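Local coordinates for DUF5751 domain-containing protein (Sulfolobus tokodaii, PDB 2RBG), which is of unknown function but folds as an alpha/beta protein around a parallel five-stranded sheet with Rossmann-like strand order and one disulfide bond, at residues I6-S11 and L91-D96; I38-E43 and Y65-W70. One frame throughout, in Å; residues are numbered along the deposited sequence.

How the interactions relate
From the N terminus, strand 6-11 comes first and takes the middle of the sheet. The chain then runs through helix 17-31 into strand 35-41, which settles beside it; two short helices later, strand 64-70 joins the far flank of 35-41, and this pairing is interaction 2. Only after helix 75-82 does strand 89-94 return to the remaining flank of 6-11, closing interaction 1 around the whole loop that contains interaction 2. Nothing crosses. The two contacts meet where T8 O and I10 O probably accept hydrogen bonds from N39 N and F41 N, so one continuous sheet, ordered 64-70, 35-41, 6-11, 89-94, carries both.

Interaction 1: I6-S11 and L91-D96; sequences ILTLIS and LVYCDD
The Y93 ring meets strand 6-11 with its edge: L9 O and T8 CG2 both lie near the ring plane, the methyl 3.9 Å from Y93 CE2 and the carbonyl oxygen of L9 3.6 Å from Y93 CD2. With CG opposite its own carbonyl carbon (chi1 -53°), the ring reaches back toward T8, whose side chain it crosses at a slant, while Y93 CB lies 4.0 Å from I10 CG1. The phenol oxygen finds its partner beyond the pair, in the carboxylate of D27. L91 fills the same face: its CD1 meets I6 CG2 at 3.6 Å and also touches the T8 hydroxyl, whose polar partner is T36. The backbones run parallel in exact register, T8 opposite L91 through S11 opposite C94. Four hydrogen bonds alternate between the strands, from L91 N to L7 O (2.9 Å) at one end to S11 N to Y93 O (3.0 Å) at the other, and CA-H...O contacts such as I10 CA to Y93 O fill the intervals. On the face of L9, V92 and S11, C94 forms the disulfide to C122. Just past the strand, the D95 carboxylate is gripped by three bonds, from N98 at OD1 and from N13 N and N16 at OD2, tying together the loops after both strands. This is the fully buried centre of a Rossmann-like sheet: helix 17-31 packs on the T8, I10, L91 and Y93 face through residues such as V28 and I24, L109 meets L9 on the other, and strands 35-41 and 117-121 flank the pair.

Interaction 2: I38-E43 and Y65-W70; sequences INVFTE and YELFLW
N39 and W70 lie side by side, and the indole N-H points straight at the amide oxygen: W70 NE1 to N39 OD1 is 3.0 Å, with 177° at the hydrogen. The bond uses an in-plane lone pair of the amide, and the amide plane is turned nearly coplanar with the indole, so the acceptor sits at the ring's edge. The same OD1 is 3.6 Å from F68 CB. F41 crosses W70 at a slant, CE1 to W70 CD1 3.7 Å; the planes, 29° apart, are slid so far that they barely overlap, and F78 of helix 75-82 meets both rings. Strand 64-70 is the outermost strand of this chain's Rossmann-like sheet and 35-41 the next one in; a beta-alpha-beta connection through helices 46-52 and 54-59 joins them, and five backbone hydrogen bonds, from I38 N to E66 O through T42 N to W70 O, link the parallel pair. On the opposite face L67 has CG anti to the backbone N (chi1 -179°), and CD1 reaches across to the other strand, between I38 and V40: it lies 3.6 Å from V40 CG2 and 4.0 Å from I38 CG2. F21 covers I38 and V40, while Y46 and L49 cover L67 and L69. Beyond them T42 turns CG2 alongside L69 CG, at 4.2 Å, and its OG1 accepts a hydrogen bond from I44 N.

Interaction 1: I6-S11 and L91-D96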
ATOM      1  N   ILE A   6       0.192  15.300 -12.002  1.00 12.56           N
ATOM      2  CA  ILE A   6      -0.449  14.233 -11.250  1.00 10.81           C
ATOM      3  C   ILE A   6      -1.807  14.618 -10.670  1.00  9.05           C
ATOM      4  O   ILE A   6      -1.942  15.660 -10.025  1.00 10.03           O
ATOM      5  CB  ILE A   6       0.457  13.787 -10.078  1.00 10.42           C
ATOM      6  CG1 ILE A   6       1.847  13.410 -10.603  1.00 14.05           C
ATOM      7  CG2 ILE A   6      -0.180  12.621  -9.335  1.00 10.54           C
ATOM      8  CD1 ILE A   6       1.850  12.244 -11.572  1.00 13.83           C
ATOM      9  N   LEU A   7      -2.815  13.783 -10.914  1.00  7.97           N
ATOM     10  CA  LEU A   7      -4.138  14.021 -10.350  1.00  7.84           C
ATOM     11  C   LEU A   7      -4.101  13.367  -8.973  1.00  6.49           C
ATOM     12  O   LEU A   7      -3.931  12.153  -8.867  1.00  7.93           O
ATOM     13  CB  LEU A   7      -5.235  13.353 -11.181  1.00  7.80           C
ATOM     14  CG  LEU A   7      -6.632  13.413 -10.546  1.00  8.47           C
ATOM     15  CD1 LEU A   7      -7.094  14.863 -10.446  1.00  8.00           C
ATOM     16  CD2 LEU A   7      -7.613  12.596 -11.378  1.00 10.59           C
ATOM     17  N   THR A   8      -4.238  14.171  -7.925  1.00  5.70           N
ATOM     18  CA  THR A   8      -4.222  13.652  -6.562  1.00  6.42           C
ATOM     19  C   THR A   8      -5.608  13.772  -5.949  1.00  6.87           C
ATOM     20  O   THR A   8      -6.191  14.856  -5.915  1.00  7.76           O
ATOM     21  CB  THR A   8      -3.206  14.416  -5.682  1.00  6.58           C
ATOM     22  OG1 THR A   8      -1.874  14.139  -6.142  1.00  7.53           O
ATOM     23  CG2 THR A   8      -3.322  13.983  -4.225  1.00  7.99           C
ATOM     24  N   LEU A   9      -6.138  12.643  -5.487  1.00  7.67           N
ATOM     25  CA  LEU A   9      -7.452  12.610  -4.867  1.00  8.24           C
ATOM     26  C   LEU A   9      -7.288  12.166  -3.423  1.00  8.48           C
ATOM     27  O   LEU A   9      -6.595  11.185  -3.145  1.00  7.88           O
ATOM     28  CB  LEU A   9      -8.363  11.619  -5.598  1.00  9.90           C
ATOM     29  CG  LEU A   9      -8.454  11.761  -7.118  1.00 11.56           C
ATOM     30  CD1 LEU A   9      -9.419  10.715  -7.666  1.00 10.95           C
ATOM     31  CD2 LEU A   9      -8.918  13.162  -7.481  1.00 10.46           C
ATOM     32  N   ILE A  10      -7.922  12.885  -2.505  1.00  7.53           N
ATOM     33  CA  ILE A  10      -7.836  12.530  -1.098  1.00  7.34           C
ATOM     34  C   ILE A  10      -9.119  12.807  -0.337  1.00  8.82           C
ATOM     35  O   ILE A  10      -9.765  13.837  -0.524  1.00 10.17           O
ATOM     36  CB  ILE A  10      -6.672  13.273  -0.388  1.00  8.96           C
ATOM     37  CG1 ILE A  10      -6.680  12.943   1.110  1.00  7.62           C
ATOM     38  CG2 ILE A  10      -6.802  14.783  -0.606  1.00  9.63           C
ATOM     39  CD1 ILE A  10      -5.424  13.404   1.858  1.00 11.33           C
ATOM     40  N   SER A  11      -9.491  11.856   0.510  1.00  8.33           N
ATOM     41  CA  SER A  11     -10.664  11.992   1.353  1.00 10.47           C
ATOM     42  C   SER A  11     -10.321  11.346   2.689  1.00  9.11           C
ATOM     43  O   SER A  11     -10.253  10.124   2.800  1.00 11.58           O
ATOM     44  CB  SER A  11     -11.875  11.299   0.730  1.00 13.19           C
ATOM     45  OG  SER A  11     -13.029  11.535   1.518  1.00 19.72           O
ATOM     46  N   LEU A  91      -2.890   9.590  -8.036  1.00  6.67           N
ATOM     47  CA  LEU A  91      -2.568   9.266  -6.646  1.00  5.88           C
ATOM     48  C   LEU A  91      -3.889   9.272  -5.887  1.00  7.65           C
ATOM     49  O   LEU A  91      -4.687  10.203  -6.029  1.00  7.92           O
ATOM     50  CB  LEU A  91      -1.612  10.301  -6.045  1.00  6.06           C
ATOM     51  CG  LEU A  91      -0.171  10.256  -6.564  1.00  7.72           C
ATOM     52  CD1 LEU A  91       0.621  11.428  -5.992  1.00  9.04           C
ATOM     53  CD2 LEU A  91       0.475   8.929  -6.163  1.00 11.40           C
ATOM     54  N   VAL A  92      -4.123   8.234  -5.089  1.00  7.74           N
ATOM     55  CA  VAL A  92      -5.368   8.117  -4.334  1.00  9.41           C
ATOM     56  C   VAL A  92      -5.123   7.889  -2.845  1.00  8.85           C
ATOM     57  O   VAL A  92      -4.349   7.010  -2.469  1.00  9.80           O
ATOM     58  CB  VAL A  92      -6.226   6.947  -4.878  1.00  9.33           C
ATOM     59  CG1 VAL A  92      -7.462   6.756  -4.016  1.00 11.21           C
ATOM     60  CG2 VAL A  92      -6.619   7.222  -6.326  1.00  9.68           C
ATOM     61  N   TYR A  93      -5.800   8.673  -2.007  1.00  8.30           N
ATOM     62  CA  TYR A  93      -5.657   8.553  -0.555  1.00  7.46           C
ATOM     63  C   TYR A  93      -6.985   8.640   0.186  1.00  9.64           C
ATOM     64  O   TYR A  93      -7.842   9.459  -0.147  1.00  9.58           O
ATOM     65  CB  TYR A  93      -4.763   9.665  -0.009  1.00  7.49           C
ATOM     66  CG  TYR A  93      -3.431   9.786  -0.695  1.00  7.32           C
ATOM     67  CD1 TYR A  93      -2.317   9.082  -0.234  1.00 10.22           C
ATOM     68  CD2 TYR A  93      -3.284  10.595  -1.818  1.00  8.50           C
ATOM     69  CE1 TYR A  93      -1.090   9.185  -0.879  1.00  7.50           C
ATOM     70  CE2 TYR A  93      -2.071  10.703  -2.467  1.00 10.65           C
ATOM     71  CZ  TYR A  93      -0.975   9.998  -1.996  1.00  9.17           C
ATOM     72  OH  TYR A  93       0.230  10.119  -2.645  1.00  9.81           O
ATOM     73  N   CYS A  94      -7.136   7.806   1.208  1.00  9.58           N
ATOM     74  CA  CYS A  94      -8.340   7.820   2.030  1.00 11.58           C
ATOM     75  C   CYS A  94      -8.073   7.072   3.327  1.00 11.27           C
ATOM     76  O   CYS A  94      -7.045   6.401   3.465  1.00 12.83           O
ATOM     77  CB  CYS A  94      -9.512   7.141   1.303  1.00 11.71           C
ATOM     78  SG  CYS A  94      -9.533   5.315   1.389  1.00 12.06           S
ATOM     79  N   ASP A  95      -8.977   7.224   4.289  1.00 13.29           N
ATOM     80  CA  ASP A  95      -8.882   6.479   5.537  1.00 15.28           C
ATOM     81  C   ASP A  95     -10.121   5.581   5.549  1.00 15.81           C
ATOM     82  O   ASP A  95     -10.970   5.690   4.668  1.00 14.16           O
ATOM     83  CB  ASP A  95      -8.831   7.391   6.780  1.00 14.63           C
ATOM     84  CG  ASP A  95      -9.786   8.568   6.711  1.00 16.19           C
ATOM     85  OD1 ASP A  95     -10.794   8.503   5.981  1.00 16.16           O
ATOM     86  OD2 ASP A  95      -9.524   9.565   7.422  1.00 16.66           O
ATOM     87  N   ASP A  96     -10.224   4.684   6.524  1.00 18.96           N
ATOM     88  CA  ASP A  96     -11.360   3.768   6.579  1.00 20.56           C
ATOM     89  C   ASP A  96     -12.730   4.426   6.501  1.00 20.25           C
ATOM     90  O   ASP A  96     -13.625   3.924   5.824  1.00 19.79           O
ATOM     91  CB  ASP A  96     -11.289   2.909   7.842  1.00 25.74           C
ATOM     92  CG  ASP A  96     -10.190   1.875   7.779  1.00 27.79           C
ATOM     93  OD1 ASP A  96     -10.087   1.181   6.745  1.00 33.13           O
ATOM     94  OD2 ASP A  96      -9.438   1.747   8.766  1.00 35.26           O
TER

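Interaction 2: I38-E43 and Y65-W70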
ATOM      1  N   ILE A  38      -4.437  18.810  -6.747  1.00  8.42           N
ATOM      2  CA  ILE A  38      -4.983  18.121  -5.584  1.00  9.46           C
ATOM      3  C   ILE A  38      -6.460  18.397  -5.348  1.00 10.38           C
ATOM      4  O   ILE A  38      -6.881  19.551  -5.248  1.00 11.66           O
ATOM      5  CB  ILE A  38      -4.191  18.518  -4.326  1.00  9.91           C
ATOM      6  CG1 ILE A  38      -2.698  18.306  -4.578  1.00 12.94           C
ATOM      7  CG2 ILE A  38      -4.656  17.706  -3.126  1.00  9.08           C
ATOM      8  CD1 ILE A  38      -1.806  18.836  -3.478  1.00 11.43           C
ATOM      9  N   ASN A  39      -7.236  17.324  -5.244  1.00  6.80           N
ATOM     10  CA  ASN A  39      -8.673  17.422  -5.023  1.00  8.56           C
ATOM     11  C   ASN A  39      -9.021  16.771  -3.699  1.00  8.17           C
ATOM     12  O   ASN A  39      -8.863  15.562  -3.525  1.00 12.28           O
ATOM     13  CB  ASN A  39      -9.411  16.743  -6.172  1.00  6.67           C
ATOM     14  CG  ASN A  39      -9.242  17.490  -7.475  1.00 11.85           C
ATOM     15  OD1 ASN A  39      -9.995  18.417  -7.777  1.00 10.25           O
ATOM     16  ND2 ASN A  39      -8.232  17.111  -8.243  1.00 11.82           N
ATOM     17  N   VAL A  40      -9.501  17.590  -2.772  1.00  9.81           N
ATOM     18  CA  VAL A  40      -9.840  17.141  -1.434  1.00 10.60           C
ATOM     19  C   VAL A  40     -11.345  17.115  -1.217  1.00 11.33           C
ATOM     20  O   VAL A  40     -12.022  18.127  -1.385  1.00 13.32           O
ATOM     21  CB  VAL A  40      -9.210  18.073  -0.383  1.00 10.53           C
ATOM     22  CG1 VAL A  40      -9.368  17.480   1.008  1.00  9.46           C
ATOM     23  CG2 VAL A  40      -7.746  18.316  -0.719  1.00 10.11           C
ATOM     24  N   PHE A  41     -11.860  15.950  -0.843  1.00 10.47           N
ATOM     25  CA  PHE A  41     -13.284  15.789  -0.591  1.00 10.56           C
ATOM     26  C   PHE A  41     -13.455  15.884   0.916  1.00 14.51           C
ATOM     27  O   PHE A  41     -13.193  14.934   1.653  1.00 12.82           O
ATOM     28  CB  PHE A  41     -13.726  14.445  -1.163  1.00 11.18           C
ATOM     29  CG  PHE A  41     -13.479  14.335  -2.640  1.00 13.39           C
ATOM     30  CD1 PHE A  41     -14.369  14.900  -3.551  1.00 11.41           C
ATOM     31  CD2 PHE A  41     -12.306  13.756  -3.120  1.00 13.82           C
ATOM     32  CE1 PHE A  41     -14.094  14.895  -4.917  1.00 12.58           C
ATOM     33  CE2 PHE A  41     -12.020  13.746  -4.485  1.00 16.09           C
ATOM     34  CZ  PHE A  41     -12.918  14.320  -5.385  1.00 13.07           C
ATOM     35  N   THR A  42     -13.877  17.065   1.361  1.00 15.02           N
ATOM     36  CA  THR A  42     -14.025  17.347   2.780  1.00 14.54           C
ATOM     37  C   THR A  42     -15.061  18.443   3.004  1.00 15.87           C
ATOM     38  O   THR A  42     -15.486  19.105   2.063  1.00 14.97           O
ATOM     39  CB  THR A  42     -12.668  17.827   3.347  1.00 16.35           C
ATOM     40  OG1 THR A  42     -12.793  18.130   4.739  1.00 16.32           O
ATOM     41  CG2 THR A  42     -12.203  19.075   2.601  1.00 15.89           C
ATOM     42  N   GLU A  43     -15.457  18.632   4.259  1.00 18.33           N
ATOM     43  CA  GLU A  43     -16.423  19.668   4.608  1.00 22.06           C
ATOM     44  C   GLU A  43     -15.687  20.868   5.199  1.00 23.02           C
ATOM     45  O   GLU A  43     -16.290  21.897   5.502  1.00 22.29           O
ATOM     46  CB  GLU A  43     -17.437  19.131   5.623  1.00 21.32           C
ATOM     47  CG  GLU A  43     -18.255  17.946   5.125  1.00 26.43           C
ATOM     48  CD  GLU A  43     -19.021  18.256   3.850  1.00 31.13           C
ATOM     49  OE1 GLU A  43     -19.730  19.283   3.820  1.00 33.47           O
ATOM     50  OE2 GLU A  43     -18.916  17.472   2.880  1.00 32.35           O
ATOM     51  N   TYR A  65       1.358  23.244  -7.374  1.00 18.65           N
ATOM     52  CA  TYR A  65       0.113  22.543  -7.120  1.00 18.31           C
ATOM     53  C   TYR A  65      -1.092  23.462  -7.152  1.00 20.44           C
ATOM     54  O   TYR A  65      -0.975  24.680  -7.016  1.00 19.03           O
ATOM     55  CB  TYR A  65       0.177  21.852  -5.751  1.00 22.93           C
ATOM     56  CG  TYR A  65      -0.017  22.805  -4.589  1.00 22.93           C
ATOM     57  CD1 TYR A  65      -1.296  23.206  -4.200  1.00 27.91           C
ATOM     58  CD2 TYR A  65       1.076  23.351  -3.921  1.00 24.79           C
ATOM     59  CE1 TYR A  65      -1.484  24.131  -3.180  1.00 26.74           C
ATOM     60  CE2 TYR A  65       0.900  24.281  -2.895  1.00 26.83           C
ATOM     61  CZ  TYR A  65      -0.385  24.666  -2.533  1.00 28.42           C
ATOM     62  OH  TYR A  65      -0.574  25.589  -1.530  1.00 30.78           O
ATOM     63  N   GLU A  66      -2.251  22.850  -7.351  1.00 19.35           N
ATOM     64  CA  GLU A  66      -3.523  23.551  -7.350  1.00 18.13           C
ATOM     65  C   GLU A  66      -4.304  22.775  -6.306  1.00 17.07           C
ATOM     66  O   GLU A  66      -4.156  21.556  -6.199  1.00 13.89           O
ATOM     67  CB  GLU A  66      -4.224  23.452  -8.704  1.00 22.10           C
ATOM     68  CG  GLU A  66      -3.573  24.252  -9.815  1.00 31.96           C
ATOM     69  CD  GLU A  66      -4.437  24.312 -11.061  1.00 38.40           C
ATOM     70  OE1 GLU A  66      -4.784  23.238 -11.599  1.00 42.11           O
ATOM     71  OE2 GLU A  66      -4.769  25.433 -11.501  1.00 43.89           O
ATOM     72  N   LEU A  67      -5.118  23.475  -5.527  1.00 15.56           N
ATOM     73  CA  LEU A  67      -5.899  22.831  -4.484  1.00 14.40           C
ATOM     74  C   LEU A  67      -7.385  23.122  -4.660  1.00 14.70           C
ATOM     75  O   LEU A  67      -7.798  24.279  -4.747  1.00 15.80           O
ATOM     76  CB  LEU A  67      -5.424  23.325  -3.112  1.00 16.90           C
ATOM     77  CG  LEU A  67      -6.089  22.755  -1.859  1.00 19.24           C
ATOM     78  CD1 LEU A  67      -5.888  21.247  -1.806  1.00 21.66           C
ATOM     79  CD2 LEU A  67      -5.487  23.414  -0.626  1.00 20.68           C
ATOM     80  N   PHE A  68      -8.179  22.058  -4.720  1.00 11.13           N
ATOM     81  CA  PHE A  68      -9.622  22.171  -4.875  1.00 12.93           C
ATOM     82  C   PHE A  68     -10.309  21.354  -3.792  1.00 12.63           C
ATOM     83  O   PHE A  68      -9.986  20.184  -3.586  1.00 12.01           O
ATOM     84  CB  PHE A  68     -10.053  21.646  -6.249  1.00 12.05           C
ATOM     85  CG  PHE A  68      -9.530  22.455  -7.397  1.00 14.59           C
ATOM     86  CD1 PHE A  68     -10.096  23.685  -7.713  1.00 14.07           C
ATOM     87  CD2 PHE A  68      -8.458  21.997  -8.153  1.00 15.16           C
ATOM     88  CE1 PHE A  68      -9.602  24.449  -8.767  1.00 15.37           C
ATOM     89  CE2 PHE A  68      -7.955  22.754  -9.209  1.00 17.63           C
ATOM     90  CZ  PHE A  68      -8.527  23.981  -9.517  1.00 18.22           C
ATOM     91  N   LEU A  69     -11.247  21.977  -3.091  1.00 12.84           N
ATOM     92  CA  LEU A  69     -11.988  21.282  -2.049  1.00 13.24           C
ATOM     93  C   LEU A  69     -13.410  21.050  -2.535  1.00 14.32           C
ATOM     94  O   LEU A  69     -14.032  21.944  -3.115  1.00 13.65           O
ATOM     95  CB  LEU A  69     -12.006  22.098  -0.752  1.00 14.24           C
ATOM     96  CG  LEU A  69     -10.736  22.054   0.104  1.00 18.28           C
ATOM     97  CD1 LEU A  69      -9.550  22.576  -0.691  1.00 18.52           C
ATOM     98  CD2 LEU A  69     -10.945  22.883   1.362  1.00 19.14           C
ATOM     99  N   TRP A  70     -13.911  19.841  -2.306  1.00 12.36           N
ATOM    100  CA  TRP A  70     -15.254  19.472  -2.722  1.00 13.82           C
ATOM    101  C   TRP A  70     -16.038  18.818  -1.602  1.00 14.23           C
ATOM    102  O   TRP A  70     -15.532  17.933  -0.916  1.00 14.03           O
ATOM    103  CB  TRP A  70     -15.207  18.474  -3.879  1.00 10.85           C
ATOM    104  CG  TRP A  70     -14.344  18.881  -5.014  1.00 10.51           C
ATOM    105  CD1 TRP A  70     -13.097  18.405  -5.314  1.00 11.33           C
ATOM    106  CD2 TRP A  70     -14.664  19.842  -6.017  1.00  9.50           C
ATOM    107  NE1 TRP A  70     -12.623  19.016  -6.454  1.00 10.64           N
ATOM    108  CE2 TRP A  70     -13.565  19.902  -6.904  1.00  9.79           C
ATOM    109  CE3 TRP A  70     -15.774  20.661  -6.256  1.00 12.09           C
ATOM    110  CZ2 TRP A  70     -13.548  20.751  -8.015  1.00 11.85           C
ATOM    111  CZ3 TRP A  70     -15.755  21.506  -7.361  1.00 12.80           C
ATOM    112  CH2 TRP A  70     -14.649  21.543  -8.226  1.00 14.03           C
TER